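Alpha-fucosidase (Bifidobacterium bifidum, PDB 2EAB) hydrolyses alpha-1,2-linked L-fucosyl residues and probably releases L-fucose from glycans, this chain being the catalytic fragment of a longer protein. Local coordinates at residues Pro566-Leu571 and Asn675-Met680; Gly575-Ser580 and Glu652-Gly657. One frame throughout, in Å; residues are numbered along the deposited sequence.

Contact 1 (Pro566-Leu571 and Asn675-Met680)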
ATOM      1  N   PRO A 566     -15.871   2.681 -11.758  1.00  7.71           N
ATOM      2  CA  PRO A 566     -14.658   2.693 -12.582  1.00  8.23           C
ATOM      3  C   PRO A 566     -14.406   1.333 -13.250  1.00  8.34           C
ATOM      4  O   PRO A 566     -14.553   0.306 -12.589  1.00  7.48           O
ATOM      5  CB  PRO A 566     -13.555   3.024 -11.566  1.00  8.71           C
ATOM      6  CG  PRO A 566     -14.261   3.780 -10.490  1.00  8.99           C
ATOM      7  CD  PRO A 566     -15.581   3.065 -10.363  1.00  7.84           C
ATOM      8  N   GLU A 567     -14.069   1.284 -14.544  1.00  8.81           N
ATOM      9  CA  GLU A 567     -14.038   2.401 -15.492  1.00 10.31           C
ATOM     10  C   GLU A 567     -14.880   2.008 -16.707  1.00  9.64           C
ATOM     11  O   GLU A 567     -14.404   2.053 -17.850  1.00  9.73           O
ATOM     12  CB  GLU A 567     -12.606   2.663 -15.969  1.00 10.76           C
ATOM     13  CG  GLU A 567     -11.685   3.362 -14.995  1.00 13.84           C
ATOM     14  CD  GLU A 567     -10.330   3.699 -15.617  1.00 14.00           C
ATOM     15  OE1 GLU A 567      -9.357   3.887 -14.852  1.00 18.64           O
ATOM     16  OE2 GLU A 567     -10.230   3.767 -16.867  1.00 18.39           O
ATOM     17  N   GLN A 568     -16.118   1.591 -16.465  1.00  9.38           N
ATOM     18  CA  GLN A 568     -17.023   1.233 -17.557  1.00  9.30           C
ATOM     19  C   GLN A 568     -18.450   1.646 -17.226  1.00  9.18           C
ATOM     20  O   GLN A 568     -18.730   2.067 -16.105  1.00  8.97           O
ATOM     21  CB  GLN A 568     -16.934  -0.264 -17.893  1.00  9.37           C
ATOM     22  CG  GLN A 568     -17.463  -1.176 -16.798  1.00  9.22           C
ATOM     23  CD  GLN A 568     -17.606  -2.628 -17.229  1.00  9.24           C
ATOM     24  OE1 GLN A 568     -17.365  -2.988 -18.384  1.00  9.48           O
ATOM     25  NE2 GLN A 568     -18.005  -3.477 -16.290  1.00  9.78           N
ATOM     26  N   GLY A 569     -19.338   1.530 -18.209  1.00  9.53           N
ATOM     27  CA  GLY A 569     -20.733   1.899 -18.040  1.00  9.77           C
ATOM     28  C   GLY A 569     -20.953   3.400 -18.084  1.00  9.75           C
ATOM     29  O   GLY A 569     -20.037   4.163 -18.420  1.00  9.86           O
ATOM     30  N   PRO A 570     -22.179   3.842 -17.759  1.00  9.62           N
ATOM     31  CA  PRO A 570     -22.519   5.266 -17.762  1.00  9.77           C
ATOM     32  C   PRO A 570     -21.796   6.048 -16.673  1.00  9.69           C
ATOM     33  O   PRO A 570     -21.501   5.509 -15.600  1.00  9.40           O
ATOM     34  CB  PRO A 570     -24.024   5.276 -17.470  1.00  9.95           C
ATOM     35  CG  PRO A 570     -24.495   3.893 -17.727  1.00 10.14           C
ATOM     36  CD  PRO A 570     -23.339   3.007 -17.403  1.00  9.85           C
ATOM     37  N   LEU A 571     -21.552   7.325 -16.951  1.00 10.13           N
ATOM     38  CA  LEU A 571     -20.831   8.212 -16.045  1.00 11.38           C
ATOM     39  C   LEU A 571     -21.531   8.440 -14.702  1.00 10.89           C
ATOM     40  O   LEU A 571     -20.875   8.554 -13.664  1.00 11.37           O
ATOM     41  CB  LEU A 571     -20.617   9.557 -16.739  1.00 11.85           C
ATOM     42  CG  LEU A 571     -19.231  10.200 -16.792  1.00 14.45           C
ATOM     43  CD1 LEU A 571     -18.140   9.173 -17.077  1.00 15.44           C
ATOM     44  CD2 LEU A 571     -19.230  11.280 -17.857  1.00 13.04           C
ATOM     45  N   ASN A 675     -16.918  -8.757 -21.713  1.00 11.49           N
ATOM     46  CA  ASN A 675     -17.031  -9.108 -20.281  1.00 11.14           C
ATOM     47  C   ASN A 675     -15.732  -9.044 -19.482  1.00 11.14           C
ATOM     48  O   ASN A 675     -15.722  -9.343 -18.280  1.00 11.13           O
ATOM     49  CB  ASN A 675     -17.685 -10.483 -20.081  1.00 11.20           C
ATOM     50  CG  ASN A 675     -19.053 -10.582 -20.718  1.00 11.18           C
ATOM     51  OD1 ASN A 675     -19.916  -9.727 -20.517  1.00 11.24           O
ATOM     52  ND2 ASN A 675     -19.265 -11.649 -21.483  1.00 12.36           N
ATOM     53  N   GLN A 676     -14.645  -8.640 -20.133  1.00 10.97           N
ATOM     54  CA  GLN A 676     -13.322  -8.683 -19.514  1.00 11.40           C
ATOM     55  C   GLN A 676     -12.785  -7.316 -19.091  1.00 10.72           C
ATOM     56  O   GLN A 676     -11.583  -7.080 -19.145  1.00 10.75           O
ATOM     57  CB  GLN A 676     -12.316  -9.357 -20.450  1.00 11.64           C
ATOM     58  CG  GLN A 676     -12.545 -10.837 -20.692  1.00 13.33           C
ATOM     59  CD  GLN A 676     -11.449 -11.429 -21.558  1.00 13.79           C
ATOM     60  OE1 GLN A 676     -10.289 -11.502 -21.151  1.00 18.23           O
ATOM     61  NE2 GLN A 676     -11.810 -11.834 -22.765  1.00 17.60           N
ATOM     62  N   HIS A 677     -13.667  -6.420 -18.654  1.00 10.28           N
ATOM     63  CA  HIS A 677     -13.219  -5.113 -18.172  1.00  9.66           C
ATOM     64  C   HIS A 677     -12.169  -5.253 -17.069  1.00  9.54           C
ATOM     65  O   HIS A 677     -12.285  -6.116 -16.196  1.00  9.53           O
ATOM     66  CB  HIS A 677     -14.398  -4.272 -17.691  1.00  9.60           C
ATOM     67  CG  HIS A 677     -14.013  -2.888 -17.266  1.00  8.83           C
ATOM     68  ND1 HIS A 677     -13.468  -1.968 -18.135  1.00  9.26           N
ATOM     69  CD2 HIS A 677     -14.079  -2.273 -16.060  1.00  8.68           C
ATOM     70  CE1 HIS A 677     -13.214  -0.848 -17.482  1.00  9.65           C
ATOM     71  NE2 HIS A 677     -13.578  -1.004 -16.222  1.00  9.48           N
ATOM     72  N   ARG A 678     -11.147  -4.403 -17.116  1.00  9.45           N
ATOM     73  CA  ARG A 678     -10.001  -4.513 -16.215  1.00  9.43           C
ATOM     74  C   ARG A 678     -10.349  -4.279 -14.742  1.00  9.10           C
ATOM     75  O   ARG A 678      -9.845  -4.981 -13.859  1.00  9.60           O
ATOM     76  CB  ARG A 678      -8.881  -3.568 -16.654  1.00  9.36           C
ATOM     77  CG  ARG A 678      -7.579  -3.780 -15.912  1.00 10.20           C
ATOM     78  CD  ARG A 678      -6.455  -3.062 -16.609  1.00 11.46           C
ATOM     79  NE  ARG A 678      -5.166  -3.335 -15.985  1.00 10.77           N
ATOM     80  CZ  ARG A 678      -4.347  -2.400 -15.518  1.00 10.47           C
ATOM     81  NH1 ARG A 678      -4.666  -1.111 -15.612  1.00 10.07           N
ATOM     82  NH2 ARG A 678      -3.192  -2.755 -14.976  1.00 10.56           N
ATOM     83  N   HIS A 679     -11.200  -3.293 -14.477  1.00  8.57           N
ATOM     84  CA  HIS A 679     -11.680  -3.041 -13.125  1.00  8.31           C
ATOM     85  C   HIS A 679     -12.758  -4.049 -12.744  1.00  7.71           C
ATOM     86  O   HIS A 679     -13.477  -4.553 -13.604  1.00  8.05           O
ATOM     87  CB  HIS A 679     -12.279  -1.643 -13.024  1.00  8.49           C
ATOM     88  CG  HIS A 679     -11.271  -0.537 -13.017  1.00  9.35           C
ATOM     89  ND1 HIS A 679     -10.628  -0.099 -14.155  1.00 11.43           N
ATOM     90  CD2 HIS A 679     -10.827   0.247 -12.008  1.00  9.20           C
ATOM     91  CE1 HIS A 679      -9.813   0.891 -13.842  1.00 11.73           C
ATOM     92  NE2 HIS A 679      -9.913   1.122 -12.546  1.00 12.36           N
ATOM     93  N   MET A 680     -12.870  -4.311 -11.445  1.00  7.86           N
ATOM     94  CA  MET A 680     -13.948  -5.119 -10.877  1.00  7.94           C
ATOM     95  C   MET A 680     -14.465  -4.362  -9.658  1.00  7.44           C
ATOM     96  O   MET A 680     -14.393  -4.845  -8.520  1.00  7.76           O
ATOM     97  CB  MET A 680     -13.449  -6.513 -10.481  1.00  8.14           C
ATOM     98  CG  MET A 680     -12.618  -7.211 -11.551  1.00  8.85           C
ATOM     99  SD  MET A 680     -12.221  -8.926 -11.173  1.00  9.17           S
ATOM    100  CE  MET A 680     -11.374  -8.743  -9.599  1.00 10.55           C
TER
HETATM  101  O   HOH W   1     -16.843  -6.048 -19.017  1.00 10.26           O

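Contact 2 (Gly575-Ser580 and Glu652-Gly657)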
ATOM      1  N   GLY A 575     -26.472   5.542  -7.744  1.00  7.58           N
ATOM      2  CA  GLY A 575     -25.632   4.655  -6.961  1.00  7.57           C
ATOM      3  C   GLY A 575     -25.074   3.535  -7.811  1.00  7.24           C
ATOM      4  O   GLY A 575     -25.305   3.471  -9.022  1.00  7.40           O
ATOM      5  N   ASN A 576     -24.334   2.643  -7.166  1.00  6.90           N
ATOM      6  CA  ASN A 576     -23.837   1.422  -7.788  1.00  6.75           C
ATOM      7  C   ASN A 576     -23.281   0.505  -6.708  1.00  6.58           C
ATOM      8  O   ASN A 576     -23.143   0.901  -5.552  1.00  6.29           O
ATOM      9  CB  ASN A 576     -22.818   1.698  -8.917  1.00  6.92           C
ATOM     10  CG  ASN A 576     -21.597   2.480  -8.451  1.00  6.79           C
ATOM     11  OD1 ASN A 576     -21.166   2.384  -7.296  1.00  7.51           O
ATOM     12  ND2 ASN A 576     -21.017   3.249  -9.368  1.00  7.37           N
ATOM     13  N   THR A 577     -22.960  -0.719  -7.094  1.00  6.67           N
ATOM     14  CA  THR A 577     -22.508  -1.724  -6.143  1.00  6.97           C
ATOM     15  C   THR A 577     -21.160  -1.353  -5.525  1.00  6.56           C
ATOM     16  O   THR A 577     -20.939  -1.585  -4.333  1.00  6.92           O
ATOM     17  CB  THR A 577     -22.450  -3.084  -6.824  1.00  6.94           C
ATOM     18  OG1 THR A 577     -23.753  -3.364  -7.347  1.00  7.07           O
ATOM     19  CG2 THR A 577     -22.030  -4.190  -5.855  1.00  7.32           C
ATOM     20  N   TYR A 578     -20.279  -0.764  -6.333  1.00  6.51           N
ATOM     21  CA  TYR A 578     -18.988  -0.261  -5.878  1.00  6.49           C
ATOM     22  C   TYR A 578     -19.151   0.661  -4.656  1.00  6.41           C
ATOM     23  O   TYR A 578     -18.639   0.373  -3.564  1.00  6.52           O
ATOM     24  CB  TYR A 578     -18.289   0.427  -7.066  1.00  6.58           C
ATOM     25  CG  TYR A 578     -17.278   1.491  -6.714  1.00  6.65           C
ATOM     26  CD1 TYR A 578     -16.100   1.180  -6.038  1.00  6.98           C
ATOM     27  CD2 TYR A 578     -17.492   2.816  -7.088  1.00  6.98           C
ATOM     28  CE1 TYR A 578     -15.174   2.175  -5.711  1.00  7.32           C
ATOM     29  CE2 TYR A 578     -16.581   3.809  -6.774  1.00  7.57           C
ATOM     30  CZ  TYR A 578     -15.427   3.488  -6.091  1.00  6.53           C
ATOM     31  OH  TYR A 578     -14.555   4.509  -5.776  1.00  7.17           O
ATOM     32  N   GLU A 579     -19.912   1.740  -4.817  1.00  6.35           N
ATOM     33  CA  GLU A 579     -20.051   2.702  -3.723  1.00  6.38           C
ATOM     34  C   GLU A 579     -20.877   2.170  -2.560  1.00  6.27           C
ATOM     35  O   GLU A 579     -20.531   2.395  -1.401  1.00  6.40           O
ATOM     36  CB  GLU A 579     -20.617   4.035  -4.210  1.00  6.56           C
ATOM     37  CG  GLU A 579     -19.659   4.804  -5.109  1.00  6.95           C
ATOM     38  CD  GLU A 579     -19.918   6.303  -5.153  1.00  7.57           C
ATOM     39  OE1 GLU A 579     -20.945   6.773  -4.620  1.00  8.72           O
ATOM     40  OE2 GLU A 579     -19.084   7.026  -5.740  1.00  8.49           O
ATOM     41  N   SER A 580     -21.962   1.464  -2.862  1.00  6.30           N
ATOM     42  CA  SER A 580     -22.791   0.909  -1.795  1.00  6.75           C
ATOM     43  C   SER A 580     -22.058  -0.136  -0.971  1.00  6.52           C
ATOM     44  O   SER A 580     -22.240  -0.192   0.245  1.00  6.31           O
ATOM     45  CB  SER A 580     -24.108   0.358  -2.331  1.00  6.95           C
ATOM     46  OG  SER A 580     -24.914   1.426  -2.788  1.00  7.82           O
ATOM     47  N   GLU A 652     -23.342  -5.088 -11.128  1.00  7.11           N
ATOM     48  CA  GLU A 652     -22.474  -3.924 -10.992  1.00  7.04           C
ATOM     49  C   GLU A 652     -23.312  -2.641 -10.860  1.00  6.82           C
ATOM     50  O   GLU A 652     -22.900  -1.696 -10.174  1.00  7.05           O
ATOM     51  CB  GLU A 652     -21.475  -3.866 -12.156  1.00  7.16           C
ATOM     52  CG  GLU A 652     -20.499  -2.689 -12.085  1.00  7.07           C
ATOM     53  CD  GLU A 652     -19.239  -2.856 -12.926  1.00  7.39           C
ATOM     54  OE1 GLU A 652     -19.104  -3.858 -13.663  1.00  7.72           O
ATOM     55  OE2 GLU A 652     -18.375  -1.956 -12.852  1.00  7.99           O
ATOM     56  N   TRP A 653     -24.489  -2.637 -11.490  1.00  7.33           N
ATOM     57  CA  TRP A 653     -25.452  -1.541 -11.384  1.00  7.82           C
ATOM     58  C   TRP A 653     -26.809  -2.088 -10.987  1.00  7.88           C
ATOM     59  O   TRP A 653     -27.155  -3.216 -11.342  1.00  7.80           O
ATOM     60  CB  TRP A 653     -25.591  -0.797 -12.712  1.00  8.10           C
ATOM     61  CG  TRP A 653     -24.311  -0.211 -13.195  1.00  8.51           C
ATOM     62  CD1 TRP A 653     -23.788   1.013 -12.869  1.00  8.45           C
ATOM     63  CD2 TRP A 653     -23.374  -0.828 -14.077  1.00  8.32           C
ATOM     64  NE1 TRP A 653     -22.581   1.192 -13.502  1.00  8.33           N
ATOM     65  CE2 TRP A 653     -22.305   0.079 -14.255  1.00  8.33           C
ATOM     66  CE3 TRP A 653     -23.336  -2.061 -14.748  1.00  8.26           C
ATOM     67  CZ2 TRP A 653     -21.208  -0.210 -15.067  1.00  8.63           C
ATOM     68  CZ3 TRP A 653     -22.250  -2.344 -15.556  1.00  9.07           C
ATOM     69  CH2 TRP A 653     -21.200  -1.423 -15.710  1.00  9.07           C
ATOM     70  N   TYR A 654     -27.591  -1.288 -10.279  1.00  8.27           N
ATOM     71  CA  TYR A 654     -28.894  -1.756  -9.800  1.00  8.72           C
ATOM     72  C   TYR A 654     -29.958  -1.862 -10.886  1.00  9.30           C
ATOM     73  O   TYR A 654     -30.981  -2.518 -10.679  1.00 10.05           O
ATOM     74  CB  TYR A 654     -29.356  -0.957  -8.563  1.00  8.76           C
ATOM     75  CG  TYR A 654     -28.366  -1.139  -7.445  1.00  8.69           C
ATOM     76  CD1 TYR A 654     -28.143  -2.407  -6.906  1.00  9.18           C
ATOM     77  CD2 TYR A 654     -27.594  -0.077  -6.977  1.00  8.71           C
ATOM     78  CE1 TYR A 654     -27.196  -2.610  -5.912  1.00  9.33           C
ATOM     79  CE2 TYR A 654     -26.642  -0.272  -5.978  1.00  8.51           C
ATOM     80  CZ  TYR A 654     -26.449  -1.539  -5.455  1.00  8.30           C
ATOM     81  OH  TYR A 654     -25.497  -1.724  -4.480  1.00  8.23           O
ATOM     82  N   PHE A 655     -29.711  -1.252 -12.044  1.00  9.33           N
ATOM     83  CA  PHE A 655     -30.599  -1.446 -13.197  1.00  9.75           C
ATOM     84  C   PHE A 655     -30.253  -2.672 -14.058  1.00  9.81           C
ATOM     85  O   PHE A 655     -30.926  -2.948 -15.057  1.00 10.17           O
ATOM     86  CB  PHE A 655     -30.753  -0.168 -14.053  1.00 10.09           C
ATOM     87  CG  PHE A 655     -29.456   0.423 -14.580  1.00 10.56           C
ATOM     88  CD1 PHE A 655     -28.433  -0.372 -15.094  1.00 11.23           C
ATOM     89  CD2 PHE A 655     -29.297   1.805 -14.614  1.00 12.74           C
ATOM     90  CE1 PHE A 655     -27.262   0.201 -15.594  1.00 11.72           C
ATOM     91  CE2 PHE A 655     -28.135   2.384 -15.109  1.00 12.92           C
ATOM     92  CZ  PHE A 655     -27.115   1.581 -15.599  1.00 12.23           C
ATOM     93  N   GLU A 656     -29.213  -3.403 -13.665  1.00  9.90           N
ATOM     94  CA  GLU A 656     -28.726  -4.554 -14.420  1.00  9.90           C
ATOM     95  C   GLU A 656     -29.675  -5.751 -14.332  1.00  9.97           C
ATOM     96  O   GLU A 656     -30.311  -5.977 -13.303  1.00 10.30           O
ATOM     97  CB  GLU A 656     -27.342  -4.927 -13.887  1.00  9.83           C
ATOM     98  CG  GLU A 656     -26.610  -6.049 -14.601  1.00 10.11           C
ATOM     99  CD  GLU A 656     -25.194  -6.222 -14.075  1.00  9.75           C
ATOM    100  OE1 GLU A 656     -24.680  -7.359 -14.103  1.00 10.29           O
ATOM    101  OE2 GLU A 656     -24.596  -5.219 -13.621  1.00  8.88           O
ATOM    102  N   GLY A 657     -29.772  -6.503 -15.427  1.00 10.15           N
ATOM    103  CA  GLY A 657     -30.505  -7.771 -15.443  1.00 10.52           C
ATOM    104  C   GLY A 657     -29.497  -8.887 -15.630  1.00 10.63           C
ATOM    105  O   GLY A 657     -28.830  -9.304 -14.676  1.00 10.80           O
TER
HETATM  106  O   HOH W   2     -26.579   1.342 -10.258  1.00  9.32           O
HETATM  107  O   HOH W   3     -22.284   3.791 -11.913  1.00  7.86           O
HETATM  108  O   HOH W   4     -20.431  -0.820  -9.185  1.00  6.86           O

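Contact 1 (Pro566-Leu571 and Asn675-Met680)
The side chain of Gln-568 lies flat over one face of the His-677 ring, joining two connecting loops of the glycoside hydrolase family 95 catalytic domain, an (alpha/alpha)6-barrel domain. Amide and imidazole planes are only 10° apart, and the two side chains run past each other in opposite directions. Gln-568 CB sits over the ring centre, 3.7 Å from the centroid, as a CH-pi contact; farther along, OE1 reaches 3.3 Å from His-677 CB. That OE1 also accepts from Gln-672 N and from a water that in turn accepts from the backbone N of His-677, so the amide is fixed in its stacked position. The CG of His-677 stands anti to its own backbone N (chi1 -176°), which carries the ring across to the other loop. There Glu-567 N donates to His-677 NE2 at 2.9 Å (157° at the hydrogen), somewhat tilted from the ring plane. An alanine in place of His-677 would remove this acceptor and is likely to leave the Glu-567 N-H without its mate and the Gln-568 amide without a surface to lie on. His-679 is met differently: Glu-567 CG comes over a face of its imidazole, 3.3 Å from CE1, with the carboxylate turned obliquely to the ring. An ethanediol, probably from the crystallisation liquor, lies beside the His-679 side chain and may mark a pocket. The peptide bond between Pro-566 and Glu-567 is cis, and Pro-566 O, hydrogen-bonded to Ser-681 OG, lies 3.0 Å from His-679 CB.

Contact 2 (Gly575-Ser580 and Glu652-Gly657)
Tyr-654 slants its ring against the first turn of helix 577-596, its CE2 3.5 Å from Asn-576 C, where Asn-576 is the N-cap of that helix within the family 95 catalytic domain. Its phenol oxygen reaches the turn, with OH 3.3 Å from Ser-580 CB, and hydrogen-bonds Pro-641 O. The N-terminal N-H groups of the helix are each answered. Asn-576 holds CG between its backbone N and carbonyl carbon (chi1 59°), which brings OD1 back over the turn to accept from Glu-579 N at 2.9 Å in a nearly straight bond. Thr-577 N looks instead to the facing loop and donates to Glu-652 O at 3.2 Å; the bond is straight at the hydrogen (171°), but the donor stands well above the carbonyl plane. A water fills the remaining place, accepting from Tyr-578 N and donating to the same Glu-652 O. Thr-577 OG1 bonds to Lys-651 O, so the loop backbone is gripped at two successive carbonyls. Other waters span the seam: one joins Gly-575 O to Tyr-654 N, and another accepts from Asn-576 ND2 and, weakly, from Trp-653 NE1. The indole has Glu-652 CG over one face, 3.7 Å above its plane, and Asn-576 CB 4.1 Å from its CD1. Trp-653 to Glu-656 form a type I beta turn, across which the Glu-656 carboxylate folds back: OE2 accepts from Glu-652 N at 2.8 Å, from above the carboxylate plane, and more weakly from Trp-653 N.

The two contacts are nested along the chain in the order 566-571, 575-580, 652-657, 675-680, so contact 2 closes an inner loop within the one closed by contact 1. Their centres lie about 12 Å apart, on the same side of the chain's centre and within the family 95 catalytic domain; strand 572-574 links their first segments, and both second segments belong to the long connection between helices 632-639 and 697-711. They touch directly: Gln-568 NE2 probably hydrogen-bonds Glu-652 OE1 (2.9 Å), and the Trp-653 indole packs on Gly-569. Arg-710 of helix 697-711, salt-bridged to Glu-652 and touching Gln-568 and His-677, ties both contacts to the same helix.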